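Local coordinates for protein trichothecene 15-O-acetyltransferase TRI3 (PDB 3FP0) that transfers an acetyl group to the 15-hydroxyl of trichothecene intermediates, a step in the biosynthesis of T-2 toxin and related fungal mycotoxins, at residues Y108-S113 / G223-N228; F467-S472 / N490-D495. All blocks are in the same frame, centred on the assembly; numbering follows the deposited sequence.

Contact 1 of 2, residues Y108-S113 / G223-N228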
ATOM      1  N   TYR A 108      15.141  14.745   3.922  1.00 10.62           N
ATOM      2  CA  TYR A 108      14.453  15.285   5.118  1.00  9.87           C
ATOM      3  C   TYR A 108      15.168  16.549   5.589  1.00 11.29           C
ATOM      4  O   TYR A 108      16.379  16.533   5.764  1.00 12.26           O
ATOM      5  CB  TYR A 108      14.324  14.277   6.286  1.00  8.86           C
ATOM      6  CG  TYR A 108      13.508  14.906   7.389  1.00 10.58           C
ATOM      7  CD1 TYR A 108      12.116  15.088   7.223  1.00  9.91           C
ATOM      8  CD2 TYR A 108      14.123  15.441   8.534  1.00 10.78           C
ATOM      9  CE1 TYR A 108      11.347  15.746   8.177  1.00  8.41           C
ATOM     10  CE2 TYR A 108      13.368  16.105   9.509  1.00  9.91           C
ATOM     11  CZ  TYR A 108      11.980  16.265   9.311  1.00  9.06           C
ATOM     12  OH  TYR A 108      11.228  16.893  10.257  1.00  9.06           O
ATOM     13  N   GLU A 109      14.413  17.634   5.748  1.00 12.43           N
ATOM     14  CA  GLU A 109      14.893  18.849   6.414  1.00 12.77           C
ATOM     15  C   GLU A 109      14.012  19.181   7.621  1.00 14.11           C
ATOM     16  O   GLU A 109      12.781  19.336   7.516  1.00 13.94           O
ATOM     17  CB  GLU A 109      14.936  20.047   5.467  1.00 12.36           C
ATOM     18  CG  GLU A 109      15.707  21.234   6.049  1.00 12.56           C
ATOM     19  CD  GLU A 109      15.723  22.449   5.134  1.00 13.97           C
ATOM     20  OE1 GLU A 109      14.978  22.482   4.124  0.60 16.51           O
ATOM     21  OE2 GLU A 109      16.502  23.368   5.426  0.60 14.57           O
ATOM     22  N   SER A 110      14.663  19.271   8.777  1.00 14.60           N
ATOM     23  CA  SER A 110      14.055  19.781  10.006  1.00 15.18           C
ATOM     24  C   SER A 110      13.482  21.208   9.810  1.00 15.44           C
ATOM     25  O   SER A 110      14.119  22.036   9.138  1.00 14.93           O
ATOM     26  CB  SER A 110      15.157  19.786  11.045  1.00 15.07           C
ATOM     27  OG  SER A 110      14.588  19.501  12.253  1.00 18.21           O
ATOM     28  N   PRO A 111      12.270  21.508  10.355  1.00 15.26           N
ATOM     29  CA  PRO A 111      11.721  22.863  10.102  1.00 16.17           C
ATOM     30  C   PRO A 111      12.647  23.944  10.637  1.00 16.71           C
ATOM     31  O   PRO A 111      13.245  23.787  11.696  1.00 16.84           O
ATOM     32  CB  PRO A 111      10.390  22.871  10.883  1.00 16.19           C
ATOM     33  CG  PRO A 111       9.991  21.393  10.918  1.00 15.36           C
ATOM     34  CD  PRO A 111      11.335  20.695  11.159  1.00 14.99           C
ATOM     35  N   GLU A 112      12.785  24.994   9.852  1.00 18.01           N
ATOM     36  CA  GLU A 112      13.668  26.120  10.105  1.00 20.06           C
ATOM     37  C   GLU A 112      13.176  26.891  11.332  1.00 20.13           C
ATOM     38  O   GLU A 112      13.958  27.518  12.024  1.00 20.81           O
ATOM     39  CB  GLU A 112      13.698  26.970   8.807  1.00 20.02           C
ATOM     40  CG  GLU A 112      13.913  28.464   8.891  1.00 23.09           C
ATOM     41  CD  GLU A 112      13.453  29.198   7.609  1.00 21.17           C
ATOM     42  N   SER A 113      11.878  26.805  11.625  1.00 19.55           N
ATOM     43  CA  SER A 113      11.315  27.413  12.826  1.00 19.97           C
ATOM     44  C   SER A 113       9.991  26.728  13.202  1.00 19.79           C
ATOM     45  O   SER A 113       9.405  26.031  12.379  1.00 19.15           O
ATOM     46  CB  SER A 113      11.073  28.908  12.600  1.00 18.94           C
ATOM     47  OG  SER A 113      10.105  29.103  11.579  1.00 19.70           O
ATOM     48  N   GLY A 223      14.589  19.495  15.006  1.00 12.25           N
ATOM     49  CA  GLY A 223      15.958  19.037  14.946  1.00 12.47           C
ATOM     50  C   GLY A 223      16.054  17.696  15.644  1.00 11.87           C
ATOM     51  O   GLY A 223      16.693  16.767  15.126  1.00 11.93           O
ATOM     52  N   GLN A 224      15.358  17.575  16.778  1.00 10.78           N
ATOM     53  CA  GLN A 224      15.441  16.363  17.606  1.00 13.79           C
ATOM     54  C   GLN A 224      14.689  15.177  17.023  1.00 12.12           C
ATOM     55  O   GLN A 224      14.805  14.081  17.535  1.00 12.78           O
ATOM     56  CB  GLN A 224      14.916  16.621  19.012  1.00 13.50           C
ATOM     57  CG  GLN A 224      15.671  17.701  19.798  1.00 17.71           C
ATOM     58  CD  GLN A 224      15.112  17.867  21.201  1.00 18.48           C
ATOM     59  OE1 GLN A 224      14.131  17.193  21.588  1.00 24.65           O
ATOM     60  NE2 GLN A 224      15.718  18.773  21.979  1.00 23.99           N
ATOM     61  N   GLU A 225      13.927  15.415  15.952  1.00 11.98           N
ATOM     62  CA  GLU A 225      13.205  14.358  15.257  1.00 11.46           C
ATOM     63  C   GLU A 225      14.013  13.642  14.193  1.00 11.51           C
ATOM     64  O   GLU A 225      13.583  12.593  13.735  1.00 12.20           O
ATOM     65  CB  GLU A 225      11.891  14.894  14.614  1.00 11.73           C
ATOM     66  CG  GLU A 225      12.043  15.547  13.234  1.00 10.87           C
ATOM     67  CD  GLU A 225      12.625  16.967  13.263  1.00 15.06           C
ATOM     68  OE1 GLU A 225      13.040  17.464  14.338  1.00 15.01           O
ATOM     69  OE2 GLU A 225      12.664  17.598  12.197  1.00 13.95           O
ATOM     70  N   ILE A 226      15.153  14.192  13.781  1.00 11.84           N
ATOM     71  CA  ILE A 226      15.973  13.571  12.733  1.00 12.26           C
ATOM     72  C   ILE A 226      16.337  12.133  13.078  1.00 12.31           C
ATOM     73  O   ILE A 226      16.237  11.243  12.232  1.00 13.09           O
ATOM     74  CB  ILE A 226      17.205  14.433  12.358  1.00 12.46           C
ATOM     75  CG1 ILE A 226      16.757  15.683  11.589  1.00 12.51           C
ATOM     76  CG2 ILE A 226      18.249  13.641  11.486  1.00 13.07           C
ATOM     77  CD1 ILE A 226      17.869  16.764  11.502  1.00 12.68           C
ATOM     78  N   LYS A 227      16.722  11.893  14.324  1.00 11.70           N
ATOM     79  CA  LYS A 227      17.056  10.550  14.766  1.00 12.18           C
ATOM     80  C   LYS A 227      15.856   9.603  14.708  1.00 11.99           C
ATOM     81  O   LYS A 227      16.020   8.379  14.813  1.00 11.92           O
ATOM     82  CB  LYS A 227      17.611  10.616  16.192  1.00 11.91           C
ATOM     83  CG  LYS A 227      16.596  11.008  17.281  1.00 13.20           C
ATOM     84  CD  LYS A 227      17.352  11.023  18.644  1.00 13.98           C
ATOM     85  CE  LYS A 227      16.604  11.803  19.702  1.00 19.85           C
ATOM     86  NZ  LYS A 227      16.520  13.286  19.434  1.00 19.23           N
ATOM     87  N   ASN A 228      14.654  10.186  14.553  1.00 11.88           N
ATOM     88  CA  ASN A 228      13.386   9.443  14.445  1.00 12.33           C
ATOM     89  C   ASN A 228      13.031   8.876  13.063  1.00 11.55           C
ATOM     90  O   ASN A 228      12.169   8.017  12.963  1.00 12.04           O
ATOM     91  CB  ASN A 228      12.220  10.269  15.034  1.00 11.62           C
ATOM     92  CG  ASN A 228      12.320  10.424  16.575  1.00 13.13           C
ATOM     93  OD1 ASN A 228      13.055   9.675  17.248  1.00 13.50           O
ATOM     94  ND2 ASN A 228      11.563  11.370  17.131  1.00 11.94           N
TER
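One carboxylate oxygen, E225 OE2, takes hydrogen bonds from two hydroxyls of the facing segment: Y108 OH donates to it at 2.5 Å and S110 OG at 2.7 Å. The tyrosine reaches OE2 on the anti side and the serine on the syn side, both tilted moderately out of the carboxylate plane. OE2 lies at the edge of the Y108 ring and in its plane, while ring and carboxylate planes stand nearly perpendicular, 85° apart. The carboxylate also ties down its own turn: G223 N donates to the syn lone pair of E225 OE1 at 2.6 Å, inside the type I turn from G223 to I226. A chi1 of 84° sets E225 CG on the side flanked by both N and C, and a bend at chi2 swings the carboxylate back to G223 N. P111 CD packs against the same oxygen as the hydroxyls, 3.5 Å from E225 OE2.

The buried trio Y108, S110 and E225 is the tight part; beside it the packing thins out. I226 comes past the ring edge, with CG1 4.0 Å from Y108 CE2, and its CD1 only grazes S110 CB. Q224 and K227 lie on the solvent side, where K227 NZ bonds Q224 O. The contact thus fastens the end of strand 105-109 to the loop preceding helix 246-263. R86, on helix 71-88, donates through NE to Y108 OH, so that hydroxyl accepts as well as donates. The two hydroxyl donors to OE2 and the backbone N-H on OE1, with R86 nearby, would probably help a buried E225 carry a negative charge.

Contact 2 of 2, residues F467-S472 / N490-D495; sequences FVVNQS and NIIYND
Two asparagine amides of strand 486-494 reach the backbone of the facing segment: N490 ND2 bonds F467 O at 3.0 Å, and N494 ND2 bonds Q471 O at 2.9 Å. The second is better oriented, on a lone pair in the carbonyl plane and nearly in the plane of the N494 amide. By contrast, N490 ND2 stands above the plane of the F467 carbonyl, 45° out of it. A water lies 2.7 Å from F467 O, close to N490 OD1 as well, and accepts a weak bond from V469 N; its protons cannot serve every acceptor nearby. N494 OD1 is satisfied by A275 N, and Q471 OE1 by L473 N.

Between the amides the contact is mainly apolar, made by I492. Its CD1 lies 3.8 Å from V469 CB, and I492 CG1 meets Q471 CB at 3.7 Å; CG2 lies against V469 O. I492 also touches the bound trichothecene.

Over 467-469 and 490-494 the strands run nearly parallel, 18° apart, with axes 7.8 Å apart at closest. They belong to different mixed sheets, consistent with the two-domain build of CoA-dependent acyltransferases: 457-469 lies between 53-61 and 449-452, and 486-494 between 477-483 and 277-283, with helix 500-516 packing on I491 and Y493.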
ATOM      1  N   PHE A 467      -8.094   1.016   0.842  1.00  9.28           N
ATOM      2  CA  PHE A 467      -6.727   1.334   0.440  1.00 10.32           C
ATOM      3  C   PHE A 467      -6.645   1.319  -1.070  1.00  8.76           C
ATOM      4  O   PHE A 467      -6.662   0.278  -1.696  1.00  9.16           O
ATOM      5  CB  PHE A 467      -5.761   0.345   1.060  1.00  9.63           C
ATOM      6  CG  PHE A 467      -4.325   0.766   0.999  1.00 12.01           C
ATOM      7  CD1 PHE A 467      -3.709   1.340   2.123  1.00 10.37           C
ATOM      8  CD2 PHE A 467      -3.556   0.530  -0.149  1.00 12.40           C
ATOM      9  CE1 PHE A 467      -2.379   1.728   2.070  1.00 11.05           C
ATOM     10  CE2 PHE A 467      -2.190   0.891  -0.180  1.00 12.10           C
ATOM     11  CZ  PHE A 467      -1.625   1.499   0.917  1.00 11.12           C
ATOM     12  N   VAL A 468      -6.568   2.499  -1.645  1.00  8.84           N
ATOM     13  CA  VAL A 468      -6.655   2.645  -3.105  1.00  8.32           C
ATOM     14  C   VAL A 468      -5.341   3.192  -3.681  1.00  9.27           C
ATOM     15  O   VAL A 468      -4.806   4.163  -3.160  1.00  9.92           O
ATOM     16  CB  VAL A 468      -7.888   3.514  -3.448  1.00  8.10           C
ATOM     17  CG1 VAL A 468      -7.982   3.839  -4.946  1.00 10.07           C
ATOM     18  CG2 VAL A 468      -9.158   2.816  -2.920  1.00  6.44           C
ATOM     19  N   VAL A 469      -4.838   2.579  -4.765  1.00  9.35           N
ATOM     20  CA  VAL A 469      -3.540   2.949  -5.377  1.00  9.30           C
ATOM     21  C   VAL A 469      -3.769   3.360  -6.833  1.00  9.66           C
ATOM     22  O   VAL A 469      -4.607   2.759  -7.522  1.00 10.18           O
ATOM     23  CB  VAL A 469      -2.522   1.787  -5.252  1.00  8.84           C
ATOM     24  CG1 VAL A 469      -1.144   2.101  -5.866  1.00  6.99           C
ATOM     25  CG2 VAL A 469      -2.378   1.378  -3.770  1.00  9.61           C
ATOM     26  N   ASN A 470      -3.048   4.379  -7.292  1.00  8.52           N
ATOM     27  CA  ASN A 470      -3.204   4.806  -8.701  1.00  9.22           C
ATOM     28  C   ASN A 470      -2.630   3.765  -9.648  1.00  9.18           C
ATOM     29  O   ASN A 470      -1.479   3.394  -9.488  1.00  8.60           O
ATOM     30  CB  ASN A 470      -2.489   6.109  -8.924  1.00  8.56           C
ATOM     31  CG  ASN A 470      -3.294   7.286  -8.463  1.00 10.14           C
ATOM     32  OD1 ASN A 470      -4.524   7.194  -8.159  1.00  6.93           O
ATOM     33  ND2 ASN A 470      -2.622   8.420  -8.403  1.00  6.30           N
ATOM     34  N   GLN A 471      -3.435   3.278 -10.604  1.00  8.93           N
ATOM     35  CA  GLN A 471      -2.886   2.367 -11.628  1.00  9.11           C
ATOM     36  C   GLN A 471      -2.820   3.024 -12.997  1.00  9.61           C
ATOM     37  O   GLN A 471      -3.859   3.397 -13.548  1.00  9.28           O
ATOM     38  CB  GLN A 471      -3.686   1.070 -11.755  1.00  8.76           C
ATOM     39  CG  GLN A 471      -3.178   0.169 -12.903  1.00  7.77           C
ATOM     40  CD  GLN A 471      -1.814  -0.476 -12.590  1.00  8.21           C
ATOM     41  OE1 GLN A 471      -0.782   0.171 -12.707  1.00 12.05           O
ATOM     42  NE2 GLN A 471      -1.818  -1.762 -12.271  1.00  8.32           N
ATOM     43  N   SER A 472      -1.605   3.137 -13.525  1.00 10.51           N
ATOM     44  CA  SER A 472      -1.387   3.683 -14.859  1.00 13.59           C
ATOM     45  C   SER A 472      -0.612   2.696 -15.744  1.00 13.17           C
ATOM     46  O   SER A 472      -0.136   3.068 -16.816  1.00 15.03           O
ATOM     47  CB  SER A 472      -0.636   5.021 -14.762  1.00 14.90           C
ATOM     48  OG  SER A 472      -1.580   6.070 -14.600  1.00 21.41           O
ATOM     49  N   ASN A 490     -10.176  -5.168  -3.558  1.00  9.20           N
ATOM     50  CA  ASN A 490     -10.366  -4.216  -4.656  1.00  9.46           C
ATOM     51  C   ASN A 490      -9.429  -4.530  -5.830  1.00  9.36           C
ATOM     52  O   ASN A 490      -8.433  -5.288  -5.665  1.00  8.17           O
ATOM     53  CB  ASN A 490     -10.316  -2.746  -4.151  1.00 10.05           C
ATOM     54  CG  ASN A 490      -8.916  -2.289  -3.759  1.00 10.74           C
ATOM     55  OD1 ASN A 490      -7.949  -2.509  -4.501  1.00 14.10           O
ATOM     56  ND2 ASN A 490      -8.806  -1.594  -2.608  1.00  8.41           N
ATOM     57  N   ILE A 491      -9.806  -4.059  -7.024  1.00  9.10           N
ATOM     58  CA  ILE A 491      -8.952  -4.206  -8.186  1.00  8.32           C
ATOM     59  C   ILE A 491      -8.703  -2.809  -8.737  1.00  8.82           C
ATOM     60  O   ILE A 491      -9.640  -2.056  -8.995  1.00  7.64           O
ATOM     61  CB  ILE A 491      -9.538  -5.107  -9.302  1.00  8.26           C
ATOM     62  CG1 ILE A 491      -9.939  -6.483  -8.759  1.00  6.90           C
ATOM     63  CG2 ILE A 491      -8.555  -5.207 -10.490  1.00  7.98           C
ATOM     64  CD1 ILE A 491     -10.279  -7.561  -9.836  1.00  7.14           C
ATOM     65  N   ILE A 492      -7.423  -2.443  -8.840  1.00  9.87           N
ATOM     66  CA  ILE A 492      -7.021  -1.226  -9.558  1.00  9.50           C
ATOM     67  C   ILE A 492      -6.700  -1.524 -11.027  1.00  9.40           C
ATOM     68  O   ILE A 492      -6.192  -2.580 -11.380  1.00  9.12           O
ATOM     69  CB  ILE A 492      -5.875  -0.448  -8.831  1.00  9.86           C
ATOM     70  CG1 ILE A 492      -4.518  -1.203  -8.934  1.00  8.79           C
ATOM     71  CG2 ILE A 492      -6.341  -0.132  -7.369  1.00  8.13           C
ATOM     72  CD1 ILE A 492      -3.312  -0.526  -8.155  1.00  9.28           C
ATOM     73  N   TYR A 493      -7.043  -0.587 -11.883  1.00  9.67           N
ATOM     74  CA  TYR A 493      -6.905  -0.771 -13.327  1.00 10.29           C
ATOM     75  C   TYR A 493      -6.907   0.607 -13.909  1.00 10.54           C
ATOM     76  O   TYR A 493      -7.441   1.558 -13.290  1.00 10.68           O
ATOM     77  CB  TYR A 493      -8.050  -1.661 -13.921  1.00 10.54           C
ATOM     78  CG  TYR A 493      -9.410  -1.028 -13.981  1.00  9.32           C
ATOM     79  CD1 TYR A 493      -9.901  -0.468 -15.169  1.00 13.12           C
ATOM     80  CD2 TYR A 493     -10.215  -0.950 -12.825  1.00 10.68           C
ATOM     81  CE1 TYR A 493     -11.189   0.133 -15.201  1.00 11.12           C
ATOM     82  CE2 TYR A 493     -11.443  -0.370 -12.844  1.00 10.69           C
ATOM     83  CZ  TYR A 493     -11.939   0.164 -14.032  1.00 12.07           C
ATOM     84  OH  TYR A 493     -13.182   0.764 -14.011  1.00 12.09           O
ATOM     85  N   ASN A 494      -6.257   0.748 -15.057  1.00 10.71           N
ATOM     86  CA  ASN A 494      -6.355   1.981 -15.820  1.00 10.49           C
ATOM     87  C   ASN A 494      -7.453   1.871 -16.875  1.00 10.84           C
ATOM     88  O   ASN A 494      -7.508   0.864 -17.600  1.00 10.84           O
ATOM     89  CB  ASN A 494      -4.999   2.335 -16.449  1.00 11.54           C
ATOM     90  CG  ASN A 494      -4.968   3.746 -16.924  1.00 11.23           C
ATOM     91  OD1 ASN A 494      -5.422   4.022 -18.014  1.00 11.92           O
ATOM     92  ND2 ASN A 494      -4.497   4.664 -16.077  1.00 10.54           N
ATOM     93  N   ASP A 495      -8.349   2.865 -16.948  1.00 10.14           N
ATOM     94  CA  ASP A 495      -9.546   2.706 -17.845  1.00 11.13           C
ATOM     95  C   ASP A 495      -9.337   2.860 -19.373  1.00 10.66           C
ATOM     96  O   ASP A 495     -10.290   2.756 -20.133  1.00 10.51           O
ATOM     97  CB  ASP A 495     -10.786   3.478 -17.356  1.00 11.24           C
ATOM     98  CG  ASP A 495     -10.645   4.977 -17.486  1.00 11.72           C
ATOM     99  OD1 ASP A 495      -9.697   5.478 -18.128  1.00 13.10           O
ATOM    100  OD2 ASP A 495     -11.495   5.679 -16.933  1.00 15.27           O
TER
HETATM  101  O   HOH W   1      -5.695  -0.575  -4.069  1.00  8.98           O

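In the fold
Contact 1 closes before contact 2 opens along the chain, and the two do not touch: their centres are about 34 Å apart and their nearest atoms about 19 Å. Contact 1 is peripheral, its centre about 26 Å from that of the chain, whereas the centre of contact 2 lies about 11 Å from it, where two mixed sheets meet. The substrate marks the difference. In contact 2 the side chain of I492 is about 4 Å from the bound 15-hydroxy trichothecene, so I492 lines its pocket; the substrate-binding H414 belongs to neither contact. Segments 108-113 and 223-228 instead join a small antiparallel sheet to a connecting loop, away from that site.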